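Local coordinates for protein 5,10-methylenetetrahydromethanopterin reductase (Methanopyrus kandleri, PDB 1EZW) that catalyses the reversible, coenzyme F420-dependent reduction of methylenetetrahydromethanopterin to methyltetrahydromethanopterin, a one-carbon step of methanogenesis from carbon dioxide, at residues D38-Y43 against D104-P109; N67-H72 against F110-P115; F173-Q178 against K184-I189; V195-S198 against D202-V205; K236-A241 against P304-D309. One frame throughout, in Å; residues are numbered along the deposited sequence. Where two conformers were deposited one is given.

Along the chain of this TIM barrel, residues 38-43, in the loop after strand 33-36, meet 104-109 at the end of helix 100-106 (interaction 1), closing a loop of 60 residues. Interaction 2 crosses it: 67-72, after strand 60-63, pairs with 110-115, the residues that directly follow 104-109. The two touch, with a salt bridge from Asp38 to Arg71, and both reach the second subunit. Interactions 3 and 4 follow in series as short closures within successive beta-alpha-beta units, their strands 173-176 and 192-196 being neighbours in the barrel. Interaction 5 spans 62 residues, joining 236-241 to 304-309 at the starts of helices 238-254 and 304-316, about 40 Å centre to centre from interaction 2.

Interaction 1: residues D38-Y43 against D104-P109; sequences DHYNNY and DKMGLP
The ring of Tyr40 has the CB of its neighbour Asn41 over the rim of one face, while Met106 and Lys105 come up to it obliquely. Met106 CG lies 3.4 Å from Tyr40 CD2. The two side chains run alongside each other, pointing contrary ways, and the sulfur Met106 SD sits 5.0 Å from the centroid of the Tyr40 ring, 60° off its normal, an oblique Met-aromatic contact. Lys105 runs across the tyrosine with its aliphatic part: Lys105 CD is 3.4 Å from Tyr40 OH. The Tyr40 CG lies between the backbone N and the carbonyl carbon (chi1 82°), which directs the ring at the helix. This tyrosine follows His39 at the start of a type I turn closed by Asn42 N to His39 O. Helix 100-106 ends here in a Schellman motif, Gly107 being its positive-phi C-prime residue; a side chain at these backbone angles would jam against the preceding carbonyl, hence glycine. The barrel loop after strand 33-36 thus packs against a helix end where the second subunit also packs. Tyrosine suits this place because its ring packs on methylene groups while Tyr40 OH hydrogen-bonds to Asp160 O of the second subunit. Lysine likewise lends carbon to the ring and sends NZ to a salt bridge with Asp160 OD1 of the second subunit. An alanine replacing Tyr40 would take away the ring, which is likely to open a gap beside Met106 and cost Asp160 of the second subunit a partner for its carbonyl.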
# COMPACT_ATOMS: atom_id res chain seq x y z
N ASP A 38 -7.44 18.44 9.83
CA ASP A 38 -7.96 18.79 8.51
C ASP A 38 -7.84 20.27 8.23
O ASP A 38 -8.74 21.04 8.58
CB ASP A 38 -9.45 18.32 8.42
CG ASP A 38 -10.16 18.85 7.18
OD1 ASP A 38 -9.47 18.94 6.15
OD2 ASP A 38 -11.37 19.15 7.25
N HIS A 39 -6.71 20.69 7.63
CA HIS A 39 -6.48 22.11 7.29
C HIS A 39 -6.01 22.14 5.83
O HIS A 39 -5.07 21.41 5.50
CB HIS A 39 -5.38 22.72 8.18
CG HIS A 39 -5.81 22.94 9.60
ND1 HIS A 39 -4.95 23.43 10.57
CD2 HIS A 39 -7.01 22.77 10.20
CE1 HIS A 39 -5.61 23.53 11.71
NE2 HIS A 39 -6.86 23.14 11.51
N TYR A 40 -6.62 23.00 5.00
CA TYR A 40 -6.31 23.05 3.58
C TYR A 40 -4.82 23.28 3.30
O TYR A 40 -4.31 22.88 2.24
CB TYR A 40 -7.13 24.18 2.89
CG TYR A 40 -6.47 25.53 3.10
CD1 TYR A 40 -5.45 25.96 2.23
CD2 TYR A 40 -6.66 26.24 4.31
CE1 TYR A 40 -4.62 27.03 2.55
CE2 TYR A 40 -5.82 27.32 4.64
CZ TYR A 40 -4.81 27.70 3.78
OH TYR A 40 -3.89 28.66 4.17
N ASN A 41 -4.11 23.92 4.23
CA ASN A 41 -2.71 24.22 3.95
C ASN A 41 -1.78 23.03 4.05
O ASN A 41 -0.65 23.09 3.60
CB ASN A 41 -2.20 25.35 4.87
CG ASN A 41 -2.46 25.09 6.33
OD1 ASN A 41 -3.58 24.86 6.74
ND2 ASN A 41 -1.41 25.15 7.14
N ASN A 42 -2.27 21.95 4.63
CA ASN A 42 -1.44 20.76 4.80
C ASN A 42 -1.90 19.68 3.85
O ASN A 42 -2.80 19.93 3.04
CB ASN A 42 -1.56 20.29 6.24
CG ASN A 42 -0.94 21.29 7.21
OD1 ASN A 42 0.13 21.81 6.93
ND2 ASN A 42 -1.58 21.54 8.33
N TYR A 43 -1.28 18.50 3.93
CA TYR A 43 -1.73 17.41 3.05
C TYR A 43 -3.15 17.02 3.51
O TYR A 43 -3.54 17.18 4.67
CB TYR A 43 -0.75 16.24 3.11
CG TYR A 43 0.56 16.55 2.44
CD1 TYR A 43 1.70 16.84 3.20
CD2 TYR A 43 0.65 16.55 1.03
CE1 TYR A 43 2.93 17.14 2.57
CE2 TYR A 43 1.85 16.83 0.39
CZ TYR A 43 2.98 17.13 1.16
OH TYR A 43 4.16 17.41 0.51
N ASP A 104 -9.96 32.15 8.53
CA ASP A 104 -9.60 33.49 8.04
C ASP A 104 -8.74 33.39 6.76
O ASP A 104 -8.95 34.14 5.78
CB ASP A 104 -8.82 34.28 9.12
CG ASP A 104 -9.72 34.74 10.27
OD1 ASP A 104 -10.95 34.77 10.11
OD2 ASP A 104 -9.17 35.11 11.34
N LYS A 105 -7.80 32.45 6.76
CA LYS A 105 -6.93 32.27 5.60
C LYS A 105 -7.77 31.87 4.40
O LYS A 105 -7.52 32.34 3.31
CB LYS A 105 -5.87 31.19 5.85
CG LYS A 105 -4.75 31.59 6.84
CD LYS A 105 -3.92 30.34 7.14
CE LYS A 105 -2.85 30.55 8.20
NZ LYS A 105 -2.29 29.19 8.54
N MET A 106 -8.75 30.99 4.60
CA MET A 106 -9.58 30.52 3.48
C MET A 106 -10.53 31.57 2.95
O MET A 106 -10.95 31.48 1.80
CB MET A 106 -10.40 29.30 3.90
CG MET A 106 -9.54 28.12 4.31
SD MET A 106 -10.51 26.66 4.69
CE MET A 106 -10.82 26.05 2.96
N GLY A 107 -10.90 32.53 3.81
CA GLY A 107 -11.84 33.57 3.41
C GLY A 107 -13.23 33.29 3.97
O GLY A 107 -14.19 33.95 3.62
N LEU A 108 -13.36 32.30 4.84
CA LEU A 108 -14.66 31.98 5.41
C LEU A 108 -14.79 32.68 6.75
O LEU A 108 -13.81 32.84 7.46
CB LEU A 108 -14.77 30.47 5.66
CG LEU A 108 -14.86 29.59 4.41
CD1 LEU A 108 -14.88 28.11 4.85
CD2 LEU A 108 -16.15 29.92 3.64
N PRO A 109 -16.00 33.11 7.10
CA PRO A 109 -16.15 33.78 8.39
C PRO A 109 -15.98 32.79 9.54
O PRO A 109 -16.17 31.57 9.38
CB PRO A 109 -17.56 34.37 8.30
CG PRO A 109 -18.32 33.30 7.51
CD PRO A 109 -17.29 33.05 6.38

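Interaction 2: residues N67-H72 against F110-P115; sequences NPYTRH and FPCKIP
Tyr69 presents one face of its ring to Cys112, whose CB stands almost exactly above the centre, 3.8 Å from the centroid and 5° off the normal, in a CH-pi contact. The sulfur lies over the same face: Cys112 SG is 3.9 Å from the centroid of the Tyr69 ring and 23° off the normal, leaning toward the side of CG and CD2. Cysteine fits because it is short enough for CB and SG both to rest on the ring: the backbone puts CB over the centre, and SG, anti to the backbone N (chi1 -174°), is then swung over the same face. Pro68 CB covers the opposite face from 4.1 Å above the plane, sandwiching the ring between loop residues. At the phenol end a water links the two segments, accepting from Tyr69 OH at 2.6 Å and donating to Cys112 O at 2.8 Å. It gives the buried hydroxyl an acceptor and the carbonyl a donor. Were a leucine to stand in place of Tyr69, the flat surface under the sulfur and the hydroxyl that holds the water would be gone, and Cys112 O would probably lose its bridge to the other loop. Around the pair, Pro127 and Ala130 of helix 127-142 pack on Tyr69, and Phe103 touches Cys112. The arrangement is a cysteine sulfur-aromatic contact, here joining the loop after strand 60-63 of the TIM barrel to the long connection between strands 93-95 and 173-176.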
# COMPACT_ATOMS: atom_id res chain seq x y z
N ASN A 67 -14.83 19.56 9.61
CA ASN A 67 -15.89 20.54 9.93
C ASN A 67 -17.04 20.45 8.95
O ASN A 67 -16.93 19.81 7.90
CB ASN A 67 -15.29 21.97 9.92
CG ASN A 67 -14.69 22.34 8.57
OD1 ASN A 67 -13.47 22.20 8.34
ND2 ASN A 67 -15.54 22.78 7.65
N PRO A 68 -18.16 21.10 9.25
CA PRO A 68 -19.34 21.06 8.34
C PRO A 68 -19.30 21.94 7.11
O PRO A 68 -20.16 21.80 6.24
CB PRO A 68 -20.48 21.59 9.24
CG PRO A 68 -19.93 21.47 10.67
CD PRO A 68 -18.48 21.80 10.51
N TYR A 69 -18.31 22.83 7.03
CA TYR A 69 -18.31 23.88 6.03
C TYR A 69 -17.51 23.79 4.77
O TYR A 69 -17.98 24.20 3.71
CB TYR A 69 -17.90 25.20 6.70
CG TYR A 69 -18.68 25.47 7.99
CD1 TYR A 69 -18.06 25.33 9.23
CD2 TYR A 69 -20.05 25.75 7.95
CE1 TYR A 69 -18.77 25.46 10.41
CE2 TYR A 69 -20.80 25.87 9.17
CZ TYR A 69 -20.14 25.72 10.39
OH TYR A 69 -20.82 25.83 11.61
N THR A 70 -16.28 23.29 4.87
CA THR A 70 -15.43 23.30 3.69
C THR A 70 -15.75 22.19 2.69
O THR A 70 -15.17 22.19 1.60
CB THR A 70 -13.97 23.21 4.08
OG1 THR A 70 -13.76 21.94 4.71
CG2 THR A 70 -13.56 24.41 5.05
N ARG A 71 -16.61 21.25 3.06
CA ARG A 71 -17.02 20.17 2.13
C ARG A 71 -18.48 19.91 2.45
O ARG A 71 -18.89 20.01 3.60
CB ARG A 71 -16.28 18.85 2.42
CG ARG A 71 -14.77 18.96 2.28
CD ARG A 71 -14.20 17.56 2.63
NE ARG A 71 -12.73 17.53 2.64
CZ ARG A 71 -12.00 18.05 3.62
NH1 ARG A 71 -10.67 18.00 3.59
NH2 ARG A 71 -12.61 18.64 4.64
N HIS A 72 -19.26 19.52 1.45
CA HIS A 72 -20.65 19.18 1.69
C HIS A 72 -20.69 17.98 2.64
O HIS A 72 -19.84 17.09 2.55
CB HIS A 72 -21.30 18.81 0.35
CG HIS A 72 -22.79 18.71 0.38
ND1 HIS A 72 -23.46 17.67 0.98
CD2 HIS A 72 -23.75 19.56 -0.09
CE1 HIS A 72 -24.77 17.87 0.87
NE2 HIS A 72 -24.97 19.01 0.22
N PHE A 110 -15.60 33.30 10.71
CA PHE A 110 -15.48 32.41 11.85
C PHE A 110 -15.83 33.17 13.12
O PHE A 110 -15.27 34.21 13.38
CB PHE A 110 -14.08 31.86 12.05
CG PHE A 110 -14.02 30.78 13.09
CD1 PHE A 110 -14.39 29.47 12.77
CD2 PHE A 110 -13.71 31.09 14.42
CE1 PHE A 110 -14.44 28.48 13.75
CE2 PHE A 110 -13.75 30.10 15.41
CZ PHE A 110 -14.12 28.79 15.07
N PRO A 111 -16.79 32.66 13.91
CA PRO A 111 -17.57 31.45 13.63
C PRO A 111 -18.28 31.52 12.28
O PRO A 111 -18.64 32.61 11.81
CB PRO A 111 -18.56 31.41 14.81
CG PRO A 111 -18.61 32.90 15.26
CD PRO A 111 -17.15 33.20 15.23
N CYS A 112 -18.44 30.37 11.65
CA CYS A 112 -19.11 30.32 10.36
C CYS A 112 -20.57 29.97 10.59
O CYS A 112 -20.91 28.86 11.01
CB CYS A 112 -18.44 29.27 9.46
SG CYS A 112 -19.12 29.28 7.80
N LYS A 113 -21.45 30.94 10.32
CA LYS A 113 -22.88 30.72 10.53
C LYS A 113 -23.68 30.67 9.25
O LYS A 113 -24.90 30.68 9.28
CB LYS A 113 -23.44 31.81 11.48
CG LYS A 113 -22.66 31.86 12.81
CD LYS A 113 -23.30 32.77 13.89
CE LYS A 113 -24.53 32.13 14.46
NZ LYS A 113 -25.20 33.00 15.48
N ILE A 114 -22.97 30.58 8.12
CA ILE A 114 -23.62 30.52 6.81
C ILE A 114 -24.35 29.18 6.61
O ILE A 114 -23.79 28.12 6.92
CB ILE A 114 -22.57 30.61 5.67
CG1 ILE A 114 -21.71 31.88 5.83
CG2 ILE A 114 -23.28 30.57 4.31
CD1 ILE A 114 -20.48 31.91 4.96
N PRO A 115 -25.63 29.21 6.19
CA PRO A 115 -26.38 27.95 5.95
C PRO A 115 -25.89 27.54 4.55
O PRO A 115 -26.67 27.44 3.59
CB PRO A 115 -27.83 28.44 5.98
CG PRO A 115 -27.73 29.79 5.32
CD PRO A 115 -26.53 30.38 6.06
O HOH W 1 -23.06 27.21 11.50

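Interaction 3: residues F173-Q178 against K184-I189; sequences FYMGAQ and KTAGEI
Thr185 O takes two backbone donors, Ile189 N at 2.9 Å and, weakly, Glu188 N, and so holds together the last turn of helix 180-189, the turn that lies on strand 173-176. Strand and helix open a beta-alpha-beta unit of the TIM barrel that strand 192-196 completes. The axes of these short segments run almost exactly antiparallel, at 175°, and come within 8.7 Å, a close approach that Ala186 permits: its CB meets Met175 CB at 3.9 Å, with no longer side chain to push the layers apart. Met175 carries the largest share on the strand side. Its chain bends at chi3 (64°), which turns the methyl back along the helix surface, and the flexible thioether touches three residues. Met175 SD lies 3.7 Å from Ala186 CA and 3.8 Å from Ile189 CD1, while the side chain of Thr185 stands roughly perpendicular to it. Threonine can serve both sides here, since its OG1 hydrogen-bonds to Ile181 O within the helix and leaves CG2 as the apolar surface. In beta-branched Ile189, a chi1 of 74° tucks CG1 over the backbone and points CD1 at the strand, between Met175 and Phe173. Phe173 also packs on Lys135 and Tyr139 of helix 127-142. At the helix end, Phe173 CE2 approaches Ile189 CD1 to 4.2 Å, and at the far end Met175 CE reaches Thr185 CG2 at 3.9 Å.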
# COMPACT_ATOMS: atom_id res chain seq x y z
N PHE A 173 -18.53 8.78 16.66
CA PHE A 173 -18.62 10.17 16.34
C PHE A 173 -18.06 10.99 17.48
O PHE A 173 -18.64 11.02 18.57
CB PHE A 173 -20.10 10.58 16.13
CG PHE A 173 -20.28 12.00 15.67
CD1 PHE A 173 -19.97 12.39 14.35
CD2 PHE A 173 -20.78 12.97 16.55
CE1 PHE A 173 -20.15 13.70 13.92
CE2 PHE A 173 -20.96 14.29 16.12
CZ PHE A 173 -20.66 14.67 14.82
N TYR A 174 -16.93 11.63 17.27
CA TYR A 174 -16.34 12.49 18.31
C TYR A 174 -16.52 13.95 17.93
O TYR A 174 -16.35 14.32 16.77
CB TYR A 174 -14.82 12.22 18.43
CG TYR A 174 -14.45 10.96 19.17
CD1 TYR A 174 -14.80 9.69 18.68
CD2 TYR A 174 -13.75 11.04 20.38
CE1 TYR A 174 -14.46 8.53 19.38
CE2 TYR A 174 -13.41 9.88 21.10
CZ TYR A 174 -13.77 8.62 20.59
OH TYR A 174 -13.50 7.44 21.22
N MET A 175 -16.86 14.80 18.89
CA MET A 175 -17.01 16.20 18.61
C MET A 175 -15.95 17.05 19.28
O MET A 175 -15.67 16.87 20.46
CB MET A 175 -18.35 16.68 19.15
CG MET A 175 -19.44 16.61 18.20
SD MET A 175 -20.89 17.44 19.01
CE MET A 175 -20.56 18.80 19.20
N GLY A 176 -15.38 18.00 18.55
CA GLY A 176 -14.45 18.91 19.18
C GLY A 176 -15.31 19.85 20.04
O GLY A 176 -16.41 20.24 19.64
N ALA A 177 -14.83 20.22 21.22
CA ALA A 177 -15.64 21.12 22.07
C ALA A 177 -14.76 21.89 23.01
O ALA A 177 -13.88 21.33 23.63
CB ALA A 177 -16.66 20.30 22.89
N GLN A 178 -15.02 23.19 23.11
CA GLN A 178 -14.25 24.01 24.03
C GLN A 178 -15.22 24.72 24.99
O GLN A 178 -15.07 24.63 26.21
CB GLN A 178 -13.42 25.05 23.27
CG GLN A 178 -12.41 25.78 24.16
CD GLN A 178 -13.02 26.82 25.08
OE1 GLN A 178 -13.44 27.90 24.63
NE2 GLN A 178 -13.08 26.51 26.38
N LYS A 184 -21.92 20.67 25.95
CA LYS A 184 -23.21 20.08 26.26
C LYS A 184 -23.77 19.29 25.04
O LYS A 184 -24.30 18.18 25.18
CB LYS A 184 -24.17 21.21 26.67
CG LYS A 184 -25.40 20.72 27.33
CD LYS A 184 -26.23 21.93 27.81
CE LYS A 184 -27.47 21.46 28.56
NZ LYS A 184 -28.21 20.51 27.69
N THR A 185 -23.62 19.86 23.86
CA THR A 185 -24.09 19.19 22.64
C THR A 185 -23.36 17.85 22.45
O THR A 185 -23.96 16.85 22.06
CB THR A 185 -23.83 20.09 21.41
OG1 THR A 185 -24.53 21.34 21.61
CG2 THR A 185 -24.33 19.41 20.10
N ALA A 186 -22.06 17.84 22.71
CA ALA A 186 -21.28 16.62 22.55
C ALA A 186 -21.76 15.56 23.55
O ALA A 186 -21.88 14.40 23.22
CB ALA A 186 -19.77 16.95 22.74
N GLY A 187 -22.09 15.97 24.79
CA GLY A 187 -22.56 14.96 25.73
C GLY A 187 -23.90 14.40 25.29
O GLY A 187 -24.26 13.25 25.55
N GLU A 188 -24.64 15.19 24.54
CA GLU A 188 -25.94 14.72 24.10
C GLU A 188 -25.89 13.83 22.86
O GLU A 188 -26.59 12.83 22.79
CB GLU A 188 -26.86 15.91 23.80
CG GLU A 188 -28.19 15.48 23.19
CD GLU A 188 -29.06 16.66 22.74
OE1 GLU A 188 -29.88 16.43 21.81
OE2 GLU A 188 -28.94 17.78 23.30
N ILE A 189 -25.01 14.16 21.91
CA ILE A 189 -25.03 13.43 20.65
C ILE A 189 -23.76 12.69 20.24
O ILE A 189 -23.78 11.97 19.25
CB ILE A 189 -25.36 14.38 19.46
CG1 ILE A 189 -24.14 15.26 19.13
CG2 ILE A 189 -26.58 15.32 19.82
CD1 ILE A 189 -24.26 16.17 17.91

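Interaction 4: residues V195-S198 against D202-V205; sequences VNAS and DFEV
Asn196 is the centre of an inverse gamma turn, after which the chain bends back so that the CA atoms of Ala197 and Asp202, at the start of helix 200-216, are 6.4 Å apart. Val195 and Phe203 approach head-on, one from the strand and one from the helix. Val195 CB meets Phe203 CE2 at 3.6 Å, the branched valine offering a broad apolar surface to the end of the ring. The carbonyl oxygen Ala197 O lies in the plane of the Phe203 ring, at its edge, 3.8 Å from CE1, where the weakly positive ring hydrogens point. Ala197 is small enough for Asp202 to sit close, CB to CB at 3.5 Å. A water joins the polar parts, accepting from Ser198 N at 2.9 Å and donating to Asp202 OD2 at 2.6 Å. The other carboxylate oxygen, Asp202 OD1, is held by a salt bridge to Arg263 and a hydrogen bond with His264, which would favour a charged aspartate in this buried setting. Phe203 also packs on Val226 and Ala228 of the next strand. Such a turn from strand into helix is the first half of a beta-alpha-beta unit of the TIM barrel, completed by strand 225-229.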
# COMPACT_ATOMS: atom_id res chain seq x y z
N VAL A 195 -11.30 17.54 23.55
CA VAL A 195 -11.07 18.81 24.22
C VAL A 195 -9.61 19.21 24.13
O VAL A 195 -8.74 18.46 24.55
CB VAL A 195 -11.49 18.67 25.70
CG1 VAL A 195 -11.27 20.01 26.44
CG2 VAL A 195 -12.93 18.23 25.78
N ASN A 196 -9.36 20.38 23.56
CA ASN A 196 -8.01 20.90 23.44
C ASN A 196 -7.61 21.42 24.81
O ASN A 196 -7.89 22.58 25.14
CB ASN A 196 -7.96 22.05 22.42
CG ASN A 196 -7.88 21.56 20.98
OD1 ASN A 196 -8.07 22.32 20.04
ND2 ASN A 196 -7.56 20.29 20.81
N ALA A 197 -7.00 20.55 25.61
CA ALA A 197 -6.53 20.94 26.95
C ALA A 197 -5.63 19.85 27.47
O ALA A 197 -5.78 18.69 27.08
CB ALA A 197 -7.75 21.14 27.91
N SER A 198 -4.74 20.20 28.41
CA SER A 198 -3.79 19.24 28.95
C SER A 198 -3.73 19.19 30.48
O SER A 198 -2.89 18.49 31.03
CB SER A 198 -2.39 19.59 28.41
OG SER A 198 -2.40 19.69 26.98
N ASP A 202 -8.94 21.99 33.49
CA ASP A 202 -9.75 22.21 32.32
C ASP A 202 -10.87 21.19 32.30
O ASP A 202 -12.00 21.51 31.92
CB ASP A 202 -8.89 22.06 31.06
CG ASP A 202 -7.73 23.01 31.07
OD1 ASP A 202 -7.96 24.23 31.20
OD2 ASP A 202 -6.58 22.54 30.94
N PHE A 203 -10.57 19.97 32.70
CA PHE A 203 -11.57 18.92 32.69
C PHE A 203 -12.53 18.99 33.86
O PHE A 203 -13.66 18.51 33.77
CB PHE A 203 -10.91 17.56 32.54
CG PHE A 203 -10.26 17.39 31.17
CD1 PHE A 203 -8.94 17.79 30.96
CD2 PHE A 203 -11.04 17.01 30.08
CE1 PHE A 203 -8.40 17.83 29.66
CE2 PHE A 203 -10.51 17.04 28.78
CZ PHE A 203 -9.20 17.46 28.57
N GLU A 204 -12.10 19.61 34.95
CA GLU A 204 -13.01 19.75 36.09
C GLU A 204 -14.13 20.71 35.68
O GLU A 204 -15.24 20.64 36.19
CB GLU A 204 -12.23 20.27 37.31
CG GLU A 204 -11.29 19.18 37.81
CD GLU A 204 -10.26 19.66 38.83
OE1 GLU A 204 -10.04 20.88 38.94
OE2 GLU A 204 -9.65 18.79 39.50
N VAL A 205 -13.82 21.59 34.73
CA VAL A 205 -14.78 22.54 34.21
C VAL A 205 -15.58 21.90 33.08
O VAL A 205 -16.81 21.95 33.04
CB VAL A 205 -14.06 23.79 33.64
CG1 VAL A 205 -15.02 24.62 32.78
CG2 VAL A 205 -13.50 24.64 34.80
O HOH W 2 -4.61 22.98 29.29

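Interaction 5: residues K236-A241 against P304-D309; sequences KDEDKA and PDTVVD
Two helix starts meet here, each following a strand of the small two-stranded parallel sheet (232-234 and 300-302) that accompanies the TIM barrel: helix 238-254 and helix 304-316. Glu238 and Thr306 carry the contact, the one side chain lying crosswise to the other. Glutamate suits its place by its length: with chi1 at -180° and the chain stretched out beyond CG, it spans to the neighbouring helix, where its carboxylate can accept from both the Thr306 hydroxyl and Asp303 N. Thr306 OG1 donates to Glu238 OE2 at 2.5 Å, a very short bond whose exact length is doubtful. Asp303 N gives the same oxygen a second donor, and Asp303 OD2 is a further close partner that competes for the threonine's hydroxyl hydrogen. Asp237 is the N-cap of its helix: OD1 accepts from Lys240 N at 3.1 Å with an N-H...O angle of 159°, the donor lying well above the carboxylate plane. Pro304 suits the first turn of the other helix, where no backbone donor is needed, and its CD packs 4.5 Å from Lys236 CA. A bridging water donates to both side chains, to Glu238 OE1 at 2.8 Å and Thr306 OG1 at 3.2 Å.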
# COMPACT_ATOMS: atom_id res chain seq x y z
N LYS A 236 13.59 10.78 28.11
CA LYS A 236 14.20 10.26 29.33
C LYS A 236 14.87 11.42 30.08
O LYS A 236 15.10 11.33 31.28
CB LYS A 236 15.22 9.16 28.99
CG LYS A 236 16.29 9.61 28.03
CD LYS A 236 17.20 8.44 27.60
CE LYS A 236 18.37 8.93 26.76
NZ LYS A 236 17.89 9.72 25.58
N ASP A 237 15.16 12.51 29.38
CA ASP A 237 15.76 13.70 29.97
C ASP A 237 14.61 14.71 30.13
O ASP A 237 14.20 15.37 29.17
CB ASP A 237 16.82 14.30 29.03
CG ASP A 237 17.45 15.58 29.59
OD1 ASP A 237 16.75 16.37 30.23
OD2 ASP A 237 18.65 15.82 29.33
N GLU A 238 14.09 14.83 31.34
CA GLU A 238 12.98 15.74 31.60
C GLU A 238 13.19 17.15 31.08
O GLU A 238 12.27 17.77 30.55
CB GLU A 238 12.64 15.76 33.10
CG GLU A 238 11.49 16.68 33.42
CD GLU A 238 10.70 16.21 34.61
OE1 GLU A 238 10.72 16.91 35.65
OE2 GLU A 238 10.08 15.13 34.52
N ASP A 239 14.39 17.69 31.24
CA ASP A 239 14.63 19.04 30.77
C ASP A 239 14.46 19.19 29.28
O ASP A 239 13.92 20.18 28.81
CB ASP A 239 16.03 19.48 31.18
CG ASP A 239 16.13 19.75 32.64
OD1 ASP A 239 15.36 20.61 33.10
OD2 ASP A 239 16.95 19.10 33.32
N LYS A 240 14.94 18.20 28.55
CA LYS A 240 14.83 18.21 27.09
C LYS A 240 13.35 18.12 26.68
O LYS A 240 12.90 18.81 25.77
CB LYS A 240 15.63 17.04 26.50
CG LYS A 240 17.13 17.32 26.37
CD LYS A 240 17.88 16.18 25.67
CE LYS A 240 17.21 15.75 24.35
NZ LYS A 240 16.90 16.85 23.37
N ALA A 241 12.58 17.28 27.38
CA ALA A 241 11.15 17.16 27.08
C ALA A 241 10.47 18.51 27.28
O ALA A 241 9.74 19.00 26.42
CB ALA A 241 10.51 16.10 27.99
N PRO A 304 9.19 9.86 31.83
CA PRO A 304 8.07 8.94 32.03
C PRO A 304 7.41 9.01 33.41
O PRO A 304 6.19 8.92 33.54
CB PRO A 304 8.69 7.58 31.72
CG PRO A 304 9.65 7.94 30.64
CD PRO A 304 10.33 9.13 31.25
N ASP A 305 8.21 9.19 34.46
CA ASP A 305 7.58 9.27 35.77
C ASP A 305 6.65 10.45 35.94
O ASP A 305 5.55 10.31 36.47
CB ASP A 305 8.65 9.28 36.85
CG ASP A 305 8.63 8.02 37.62
OD1 ASP A 305 8.97 6.98 37.01
OD2 ASP A 305 8.22 8.07 38.80
N THR A 306 7.10 11.61 35.49
CA THR A 306 6.34 12.84 35.55
C THR A 306 5.09 12.72 34.70
O THR A 306 4.00 13.13 35.10
CB THR A 306 7.19 13.99 35.05
OG1 THR A 306 8.31 14.13 35.95
CG2 THR A 306 6.44 15.30 35.03
N VAL A 307 5.28 12.18 33.50
CA VAL A 307 4.14 12.02 32.60
C VAL A 307 3.08 11.10 33.16
O VAL A 307 1.89 11.39 33.06
CB VAL A 307 4.61 11.51 31.20
CG1 VAL A 307 3.42 11.04 30.34
CG2 VAL A 307 5.33 12.62 30.52
N VAL A 308 3.51 9.98 33.73
CA VAL A 308 2.58 9.05 34.31
C VAL A 308 1.80 9.75 35.43
O VAL A 308 0.58 9.60 35.52
CB VAL A 308 3.31 7.78 34.84
CG1 VAL A 308 2.39 6.97 35.76
CG2 VAL A 308 3.70 6.90 33.62
N ASP A 309 2.50 10.50 36.28
CA ASP A 309 1.83 11.22 37.37
C ASP A 309 0.78 12.20 36.86
O ASP A 309 -0.32 12.30 37.43
CB ASP A 309 2.85 11.98 38.20
CG ASP A 309 3.69 11.08 39.09
OD1 ASP A 309 4.74 11.56 39.57
OD2 ASP A 309 3.30 9.91 39.33
O HOH W 3 10.58 15.19 37.89